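Local coordinates for type IV pilus assembly protein PilF (Pseudomonas aeruginosa, PDB 2HO1), which is needed for the outer membrane localisation of the secretin subunit PilQ and its assembly into the dodecameric secretin of the type IV pilus, at residues 93-98 against 118-123; 106-111 against 129-134. One frame throughout, in Å; residues are numbered along the deposited sequence.

In the fold
Both contacts belong to the TPR superhelix and share helix 121-131, contact 1 using its N-terminal end and the turn before it, contact 2 its C-terminal end. Contact 1 reaches from helix 87-100 in TPR 2 to that first end at the surface; contact 2 is the buried packing of the two helices of TPR 3. Their centres lie about 11 Å apart. Tyr-111, on helix 105-117, joins them: its OH is 3.1 Å from Arg-95 CZ, its CD1 3.4 Å from Tyr-94 CB and its CD2 3.5 Å from Leu-98 CD1. TPR 2 and TPR 3 fall within the TPR1-TPR4 region that is the minimum for secretin assembly.

Contact 1 (93-98 against 118-123)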
ATOM      1  N   GLU A  93      -3.717   8.938  21.442  1.00 30.18           N
ATOM      2  CA  GLU A  93      -2.535   9.751  21.200  1.00 31.26           C
ATOM      3  C   GLU A  93      -1.992   9.506  19.791  1.00 32.67           C
ATOM      4  O   GLU A  93      -1.502  10.423  19.153  1.00 32.96           O
ATOM      5  CB  GLU A  93      -1.472   9.469  22.247  1.00 33.40           C
ATOM      6  CG  GLU A  93      -1.742  10.133  23.608  1.00 34.33           C
ATOM      7  CD  GLU A  93      -1.923  11.647  23.506  1.00 38.86           C
ATOM      8  OE1 GLU A  93      -1.101  12.325  22.840  1.00 38.99           O
ATOM      9  OE2 GLU A  93      -2.885  12.169  24.107  1.00 38.80           O
ATOM     10  N   TYR A  94      -2.046   8.258  19.328  1.00 32.29           N
ATOM     11  CA  TYR A  94      -1.640   7.950  17.967  1.00 31.89           C
ATOM     12  C   TYR A  94      -2.500   8.718  16.973  1.00 33.78           C
ATOM     13  O   TYR A  94      -1.996   9.252  15.992  1.00 35.16           O
ATOM     14  CB  TYR A  94      -1.710   6.447  17.700  1.00 30.32           C
ATOM     15  CG  TYR A  94      -0.430   5.702  18.014  1.00 28.73           C
ATOM     16  CD1 TYR A  94       0.788   6.132  17.508  1.00 27.28           C
ATOM     17  CD2 TYR A  94      -0.441   4.568  18.812  1.00 26.81           C
ATOM     18  CE1 TYR A  94       1.956   5.455  17.791  1.00 27.52           C
ATOM     19  CE2 TYR A  94       0.721   3.886  19.099  1.00 26.91           C
ATOM     20  CZ  TYR A  94       1.919   4.333  18.586  1.00 29.21           C
ATOM     21  OH  TYR A  94       3.078   3.655  18.868  1.00 28.56           O
ATOM     22  N   ARG A  95      -3.799   8.800  17.240  1.00 34.55           N
ATOM     23  CA  ARG A  95      -4.684   9.531  16.349  1.00 36.24           C
ATOM     24  C   ARG A  95      -4.442  11.031  16.394  1.00 35.23           C
ATOM     25  O   ARG A  95      -4.535  11.694  15.367  1.00 35.59           O
ATOM     26  CB  ARG A  95      -6.153   9.215  16.653  1.00 35.39           C
ATOM     27  CG  ARG A  95      -6.546   7.809  16.281  1.00 36.33           C
ATOM     28  CD  ARG A  95      -8.032   7.674  16.464  1.00 39.08           C
ATOM     29  NE  ARG A  95      -8.531   6.311  16.538  1.00 43.35           N
ATOM     30  CZ  ARG A  95      -8.690   5.487  15.502  1.00 46.54           C
ATOM     31  NH1 ARG A  95      -8.364   5.873  14.265  1.00 47.65           N
ATOM     32  NH2 ARG A  95      -9.235   4.286  15.698  1.00 44.08           N
ATOM     33  N   LYS A  96      -4.135  11.576  17.570  1.00 34.36           N
ATOM     34  CA  LYS A  96      -3.872  13.008  17.659  1.00 33.13           C
ATOM     35  C   LYS A  96      -2.583  13.337  16.913  1.00 34.56           C
ATOM     36  O   LYS A  96      -2.477  14.380  16.299  1.00 34.14           O
ATOM     37  CB  LYS A  96      -3.748  13.486  19.116  1.00 35.07           C
ATOM     38  CG  LYS A  96      -5.080  13.446  19.902  1.00 36.17           C
ATOM     39  CD  LYS A  96      -4.899  14.028  21.293  1.00 38.08           C
ATOM     40  CE  LYS A  96      -6.206  14.040  22.069  1.00 39.90           C
ATOM     41  NZ  LYS A  96      -5.980  14.639  23.421  1.00 41.26           N
ATOM     42  N   ALA A  97      -1.607  12.441  16.989  1.00 34.22           N
ATOM     43  CA  ALA A  97      -0.329  12.622  16.313  1.00 34.29           C
ATOM     44  C   ALA A  97      -0.552  12.670  14.786  1.00 35.72           C
ATOM     45  O   ALA A  97       0.031  13.498  14.097  1.00 37.84           O
ATOM     46  CB  ALA A  97       0.587  11.485  16.682  1.00 29.94           C
ATOM     47  N   LEU A  98      -1.415  11.798  14.277  1.00 35.18           N
ATOM     48  CA  LEU A  98      -1.737  11.753  12.859  1.00 39.11           C
ATOM     49  C   LEU A  98      -2.735  12.822  12.375  1.00 41.28           C
ATOM     50  O   LEU A  98      -2.910  13.003  11.180  1.00 39.73           O
ATOM     51  CB  LEU A  98      -2.281  10.378  12.505  1.00 35.99           C
ATOM     52  CG  LEU A  98      -1.233   9.293  12.738  1.00 37.44           C
ATOM     53  CD1 LEU A  98      -1.905   7.936  12.642  1.00 37.03           C
ATOM     54  CD2 LEU A  98      -0.085   9.444  11.691  1.00 36.94           C
ATOM     55  N   GLN A 118      -2.644  -5.193  18.999  1.00 36.39           N
ATOM     56  CA  GLN A 118      -4.014  -5.178  19.491  1.00 35.53           C
ATOM     57  C   GLN A 118      -4.922  -6.083  18.678  1.00 36.99           C
ATOM     58  O   GLN A 118      -6.112  -6.129  18.907  1.00 37.72           O
ATOM     59  CB  GLN A 118      -4.563  -3.768  19.419  1.00 36.15           C
ATOM     60  CG  GLN A 118      -3.810  -2.803  20.274  1.00 32.36           C
ATOM     61  CD  GLN A 118      -4.047  -3.064  21.716  1.00 36.79           C
ATOM     62  OE1 GLN A 118      -5.211  -3.094  22.159  1.00 34.94           O
ATOM     63  NE2 GLN A 118      -2.963  -3.256  22.478  1.00 35.26           N
ATOM     64  N   LYS A 119      -4.355  -6.761  17.694  1.00 37.17           N
ATOM     65  CA  LYS A 119      -5.094  -7.679  16.829  1.00 38.94           C
ATOM     66  C   LYS A 119      -6.144  -7.011  15.942  1.00 36.96           C
ATOM     67  O   LYS A 119      -7.099  -7.632  15.526  1.00 37.06           O
ATOM     68  CB  LYS A 119      -5.683  -8.814  17.684  1.00 41.36           C
ATOM     69  CG  LYS A 119      -4.608  -9.375  18.649  1.00 46.34           C
ATOM     70  CD  LYS A 119      -4.870 -10.802  19.161  1.00 50.75           C
ATOM     71  CE  LYS A 119      -3.853 -11.180  20.271  1.00 53.65           C
ATOM     72  NZ  LYS A 119      -2.395 -11.090  19.862  1.00 56.15           N
ATOM     73  N   ARG A 120      -5.938  -5.729  15.650  1.00 36.17           N
ATOM     74  CA  ARG A 120      -6.835  -4.969  14.791  1.00 35.69           C
ATOM     75  C   ARG A 120      -6.149  -4.964  13.424  1.00 37.49           C
ATOM     76  O   ARG A 120      -5.766  -3.923  12.916  1.00 37.64           O
ATOM     77  CB  ARG A 120      -6.995  -3.540  15.326  1.00 33.49           C
ATOM     78  CG  ARG A 120      -7.836  -3.462  16.635  1.00 34.51           C
ATOM     79  CD  ARG A 120      -7.672  -2.164  17.396  1.00 31.80           C
ATOM     80  NE  ARG A 120      -8.130  -0.995  16.644  1.00 32.68           N
ATOM     81  CZ  ARG A 120      -7.953   0.252  17.061  1.00 31.64           C
ATOM     82  NH1 ARG A 120      -7.353   0.482  18.223  1.00 28.37           N
ATOM     83  NH2 ARG A 120      -8.291   1.273  16.286  1.00 31.97           N
ATOM     84  N   TYR A 121      -6.033  -6.146  12.837  1.00 37.47           N
ATOM     85  CA  TYR A 121      -5.339  -6.338  11.571  1.00 37.25           C
ATOM     86  C   TYR A 121      -5.774  -5.508  10.379  1.00 38.31           C
ATOM     87  O   TYR A 121      -4.929  -4.990   9.639  1.00 38.03           O
ATOM     88  CB  TYR A 121      -5.381  -7.808  11.227  1.00 36.75           C
ATOM     89  CG  TYR A 121      -4.913  -8.652  12.380  1.00 37.92           C
ATOM     90  CD1 TYR A 121      -3.663  -8.438  12.950  1.00 35.99           C
ATOM     91  CD2 TYR A 121      -5.718  -9.690  12.895  1.00 36.93           C
ATOM     92  CE1 TYR A 121      -3.210  -9.231  14.002  1.00 40.01           C
ATOM     93  CE2 TYR A 121      -5.278 -10.491  13.946  1.00 37.51           C
ATOM     94  CZ  TYR A 121      -4.026 -10.261  14.498  1.00 39.62           C
ATOM     95  OH  TYR A 121      -3.581 -11.021  15.556  1.00 41.04           O
ATOM     96  N   GLU A 122      -7.075  -5.371  10.168  1.00 37.21           N
ATOM     97  CA  GLU A 122      -7.527  -4.570   9.036  1.00 36.14           C
ATOM     98  C   GLU A 122      -7.020  -3.141   9.170  1.00 34.29           C
ATOM     99  O   GLU A 122      -6.514  -2.553   8.220  1.00 30.99           O
ATOM    100  CB  GLU A 122      -9.041  -4.579   8.931  1.00 35.31           C
ATOM    101  N   GLU A 123      -7.147  -2.577  10.355  1.00 31.42           N
ATOM    102  CA  GLU A 123      -6.699  -1.218  10.551  1.00 32.99           C
ATOM    103  C   GLU A 123      -5.174  -1.105  10.499  1.00 31.05           C
ATOM    104  O   GLU A 123      -4.665  -0.127   9.981  1.00 30.89           O
ATOM    105  CB  GLU A 123      -7.237  -0.665  11.876  1.00 35.05           C
ATOM    106  CG  GLU A 123      -8.766  -0.524  11.920  1.00 37.74           C
ATOM    107  CD  GLU A 123      -9.267  -0.354  13.354  1.00 39.52           C
ATOM    108  OE1 GLU A 123      -9.453  -1.364  14.046  1.00 40.11           O
ATOM    109  OE2 GLU A 123      -9.437   0.785  13.802  1.00 43.75           O
TER
HETATM  110  O   HOH W   1      -9.843   3.288  12.458  1.00 63.86           O
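Arg-95 on helix 87-100 faces Arg-120 and Glu-123 across a wide backbone gap, the closest CA pair being Arg-95 and Glu-123 at 12.4 Å, so that long side chains alone span the distance. Helix 105-117 closes in a Schellman motif, with Lys-119 at positive phi, and Arg-120 follows as the N-cap residue of helix 121-131. Glu-123 stands in the first turn of the new helix, and Arg-120 grips it side-on with two nitrogens. NE of Arg-120 donates to OE1 of Glu-123 at 2.9 Å, and NH2 of Arg-120 reaches OE2 of Glu-123 at 2.8 Å. Both bonds are almost straight and lie in the guanidinium plane, yet they meet the carboxylate from above its plane, 44° out of it at OE1. The bend of the arginine chain at chi3 (63°) turns this edge of the guanidinium onto the acid.

Arg-95 arrives from the opposite direction on a chain extended from CG to NE. Its NH2 comes to 3.2 Å from NH2 of Arg-120, a meeting of two donors that is no bond, with the two guanidinium planes 40° apart. NH2 of Arg-95 also makes a long salt bridge to OE2 of Glu-123, 4.0 Å away, with OE2 near the plane of the Arg-95 guanidinium, at its edge. A water donates to OE2 of Glu-123 at 2.9 Å and weakly accepts from Arg-95 NH2.

The stronger partner of Arg-95 is Asp-91, which bonds its NE and, through the other carboxylate oxygen, NH1 of Arg-120. Asp-91 serves both arginines, whereas Glu-123 is held firmly by Arg-120 and only loosely by Arg-95. The negative charge of these acids probably makes the close NH2 approach tolerable, in a network tying TPR 2 to TPR 3 at the surface.

Contact 2 (106-111 against 129-134); sequences RVLNNY and LEASQD
Leu-108 and Glu-130 are turned onto one another by different choices of chi1: CG of Leu-108 stands beside its backbone N and anti to the carbonyl carbon (chi1 -78°), whereas CG of Glu-130 is anti to the backbone N (chi1 173°). CD1 of Leu-108 is thereby laid against the aliphatic part of Glu-130, at 3.3 Å from CG of Glu-130, a tight approach for two carbons. The same methyl also lies over the backbone, 3.8 Å from N of Ala-131. Beyond CG the glutamate bends at chi2 (69°), which carries its carboxylate away from helix 105-117 and leaves the methylene as the surface that the leucine touches.

Next to this pair the two segments come closest at Leu-108 and Ala-131, whose CA atoms are only 5.4 Å apart. Both side chains point at the opposing helix, and CB of Leu-108 rests on CB of Ala-131 at 3.7 Å. The alanine methyl also reaches the backbone of the next residue, 4.2 Å from N of Asn-109. The small alanine side chain is consistent with so short a separation, and the interface is carried by carbon contacts, as is usual where the two antiparallel helices of a TPR pack together.

A type I turn runs from Ala-131 to Asp-134.

The polar groups look elsewhere. OD1 of Asn-109 accepts from Asn-146 of helix 140-153, and Glu-130 OE1 bonds Tyr-125 OH of the second subunit. Helix 87-100 covers another side of helix 105-117, through Val-107 and Tyr-111 on Leu-98, while Val-143 of helix 140-153 packs on Asn-109 and Ala-131, so the pair is held between helices of the preceding and following repeats.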
ATOM      1  N   ARG A 106       6.730   7.461   9.938  1.00 30.51           N
ATOM      2  CA  ARG A 106       7.250   6.923  11.172  1.00 29.81           C
ATOM      3  C   ARG A 106       6.094   6.638  12.153  1.00 30.09           C
ATOM      4  O   ARG A 106       6.017   5.560  12.741  1.00 28.69           O
ATOM      5  CB  ARG A 106       8.243   7.920  11.800  1.00 31.33           C
ATOM      6  CG  ARG A 106       8.935   7.393  13.052  1.00 32.54           C
ATOM      7  CD  ARG A 106       9.861   8.470  13.675  1.00 33.60           C
ATOM      8  NE  ARG A 106       9.061   9.537  14.259  1.00 35.82           N
ATOM      9  CZ  ARG A 106       8.476   9.443  15.454  1.00 41.03           C
ATOM     10  NH1 ARG A 106       8.645   8.341  16.199  1.00 41.01           N
ATOM     11  NH2 ARG A 106       7.745  10.451  15.921  1.00 39.62           N
ATOM     12  N   VAL A 107       5.204   7.614  12.301  1.00 28.52           N
ATOM     13  CA  VAL A 107       4.088   7.497  13.215  1.00 30.63           C
ATOM     14  C   VAL A 107       3.055   6.517  12.680  1.00 30.55           C
ATOM     15  O   VAL A 107       2.495   5.733  13.459  1.00 30.50           O
ATOM     16  CB  VAL A 107       3.480   8.877  13.474  1.00 33.99           C
ATOM     17  CG1 VAL A 107       2.235   8.762  14.350  1.00 33.69           C
ATOM     18  CG2 VAL A 107       4.538   9.755  14.149  1.00 34.64           C
ATOM     19  N   LEU A 108       2.831   6.521  11.365  1.00 27.81           N
ATOM     20  CA  LEU A 108       1.906   5.556  10.785  1.00 27.60           C
ATOM     21  C   LEU A 108       2.451   4.153  11.052  1.00 27.05           C
ATOM     22  O   LEU A 108       1.691   3.226  11.333  1.00 29.26           O
ATOM     23  CB  LEU A 108       1.752   5.767   9.280  1.00 26.79           C
ATOM     24  CG  LEU A 108       0.840   6.939   8.861  1.00 29.04           C
ATOM     25  CD1 LEU A 108       1.045   7.232   7.353  1.00 27.28           C
ATOM     26  CD2 LEU A 108      -0.655   6.587   9.165  1.00 27.15           C
ATOM     27  N   ASN A 109       3.765   3.985  10.988  1.00 24.07           N
ATOM     28  CA  ASN A 109       4.322   2.655  11.197  1.00 26.11           C
ATOM     29  C   ASN A 109       4.238   2.238  12.668  1.00 28.34           C
ATOM     30  O   ASN A 109       3.907   1.110  12.947  1.00 28.51           O
ATOM     31  CB  ASN A 109       5.771   2.577  10.687  1.00 25.93           C
ATOM     32  CG  ASN A 109       6.362   1.182  10.843  1.00 28.20           C
ATOM     33  OD1 ASN A 109       5.808   0.192  10.355  1.00 28.33           O
ATOM     34  ND2 ASN A 109       7.484   1.097  11.517  1.00 26.51           N
ATOM     35  N   ASN A 110       4.532   3.156  13.597  1.00 29.75           N
ATOM     36  CA  ASN A 110       4.429   2.854  15.016  1.00 29.42           C
ATOM     37  C   ASN A 110       2.959   2.514  15.360  1.00 31.16           C
ATOM     38  O   ASN A 110       2.692   1.578  16.120  1.00 30.67           O
ATOM     39  CB  ASN A 110       4.874   4.050  15.857  1.00 30.10           C
ATOM     40  CG  ASN A 110       6.405   4.263  15.830  1.00 32.68           C
ATOM     41  OD1 ASN A 110       7.149   3.378  15.445  1.00 35.83           O
ATOM     42  ND2 ASN A 110       6.856   5.432  16.250  1.00 34.30           N
ATOM     43  N   TYR A 111       2.018   3.286  14.818  1.00 29.44           N
ATOM     44  CA  TYR A 111       0.608   3.034  15.077  1.00 31.28           C
ATOM     45  C   TYR A 111       0.157   1.678  14.482  1.00 32.32           C
ATOM     46  O   TYR A 111      -0.532   0.884  15.154  1.00 32.75           O
ATOM     47  CB  TYR A 111      -0.241   4.209  14.557  1.00 31.26           C
ATOM     48  CG  TYR A 111      -1.748   4.145  14.878  1.00 32.07           C
ATOM     49  CD1 TYR A 111      -2.227   3.506  16.044  1.00 31.91           C
ATOM     50  CD2 TYR A 111      -2.680   4.783  14.050  1.00 30.30           C
ATOM     51  CE1 TYR A 111      -3.599   3.518  16.362  1.00 28.05           C
ATOM     52  CE2 TYR A 111      -4.045   4.807  14.361  1.00 30.48           C
ATOM     53  CZ  TYR A 111      -4.500   4.166  15.521  1.00 30.77           C
ATOM     54  OH  TYR A 111      -5.864   4.125  15.773  1.00 30.07           O
ATOM     55  N   LEU A 129      -0.150   0.478   4.847  1.00 31.90           N
ATOM     56  CA  LEU A 129      -0.194   0.738   3.409  1.00 32.01           C
ATOM     57  C   LEU A 129       0.062   2.235   3.170  1.00 33.17           C
ATOM     58  O   LEU A 129       0.729   2.624   2.208  1.00 30.94           O
ATOM     59  CB  LEU A 129      -1.562   0.372   2.823  1.00 31.39           C
ATOM     60  CG  LEU A 129      -1.843  -1.106   2.574  1.00 33.80           C
ATOM     61  CD1 LEU A 129      -3.217  -1.279   1.927  1.00 31.40           C
ATOM     62  CD2 LEU A 129      -0.770  -1.661   1.666  1.00 31.35           C
ATOM     63  N   GLU A 130      -0.474   3.091   4.038  1.00 31.56           N
ATOM     64  CA  GLU A 130      -0.250   4.514   3.846  1.00 33.34           C
ATOM     65  C   GLU A 130       1.227   4.834   4.186  1.00 32.78           C
ATOM     66  O   GLU A 130       1.877   5.633   3.510  1.00 34.01           O
ATOM     67  CB  GLU A 130      -1.222   5.341   4.706  1.00 33.99           C
ATOM     68  CG  GLU A 130      -0.944   6.837   4.688  1.00 36.82           C
ATOM     69  CD  GLU A 130      -1.244   7.522   3.337  1.00 42.20           C
ATOM     70  OE1 GLU A 130      -2.435   7.573   2.919  1.00 35.66           O
ATOM     71  OE2 GLU A 130      -0.265   8.010   2.695  1.00 43.62           O
ATOM     72  N   ALA A 131       1.759   4.179   5.206  1.00 33.24           N
ATOM     73  CA  ALA A 131       3.151   4.402   5.611  1.00 31.74           C
ATOM     74  C   ALA A 131       4.122   4.044   4.501  1.00 31.63           C
ATOM     75  O   ALA A 131       5.127   4.702   4.320  1.00 31.55           O
ATOM     76  CB  ALA A 131       3.485   3.573   6.823  1.00 30.92           C
ATOM     77  N   SER A 132       3.823   2.987   3.773  1.00 31.09           N
ATOM     78  CA  SER A 132       4.710   2.517   2.724  1.00 31.43           C
ATOM     79  C   SER A 132       4.945   3.507   1.583  1.00 30.80           C
ATOM     80  O   SER A 132       5.897   3.360   0.817  1.00 31.29           O
ATOM     81  CB  SER A 132       4.184   1.179   2.164  1.00 30.78           C
ATOM     82  OG  SER A 132       3.142   1.366   1.226  1.00 31.32           O
ATOM     83  N   GLN A 133       4.081   4.516   1.476  1.00 30.19           N
ATOM     84  CA  GLN A 133       4.186   5.503   0.426  1.00 29.69           C
ATOM     85  C   GLN A 133       5.343   6.508   0.540  1.00 31.59           C
ATOM     86  O   GLN A 133       5.705   7.121  -0.470  1.00 32.34           O
ATOM     87  CB  GLN A 133       2.853   6.239   0.283  1.00 30.74           C
ATOM     88  CG  GLN A 133       1.739   5.309  -0.205  1.00 29.10           C
ATOM     89  CD  GLN A 133       2.156   4.554  -1.474  1.00 30.41           C
ATOM     90  OE1 GLN A 133       2.239   5.131  -2.540  1.00 29.79           O
ATOM     91  NE2 GLN A 133       2.456   3.262  -1.337  1.00 32.55           N
ATOM     92  N   ASP A 134       5.897   6.705   1.737  1.00 28.86           N
ATOM     93  CA  ASP A 134       7.042   7.628   1.899  1.00 28.72           C
ATOM     94  C   ASP A 134       8.262   6.792   1.589  1.00 29.63           C
ATOM     95  O   ASP A 134       8.772   6.066   2.461  1.00 26.85           O
ATOM     96  CB  ASP A 134       7.143   8.144   3.330  1.00 27.50           C
ATOM     97  CG  ASP A 134       8.310   9.114   3.514  1.00 33.07           C
ATOM     98  OD1 ASP A 134       9.079   9.345   2.529  1.00 32.38           O
ATOM     99  OD2 ASP A 134       8.464   9.629   4.643  1.00 32.36           O
TER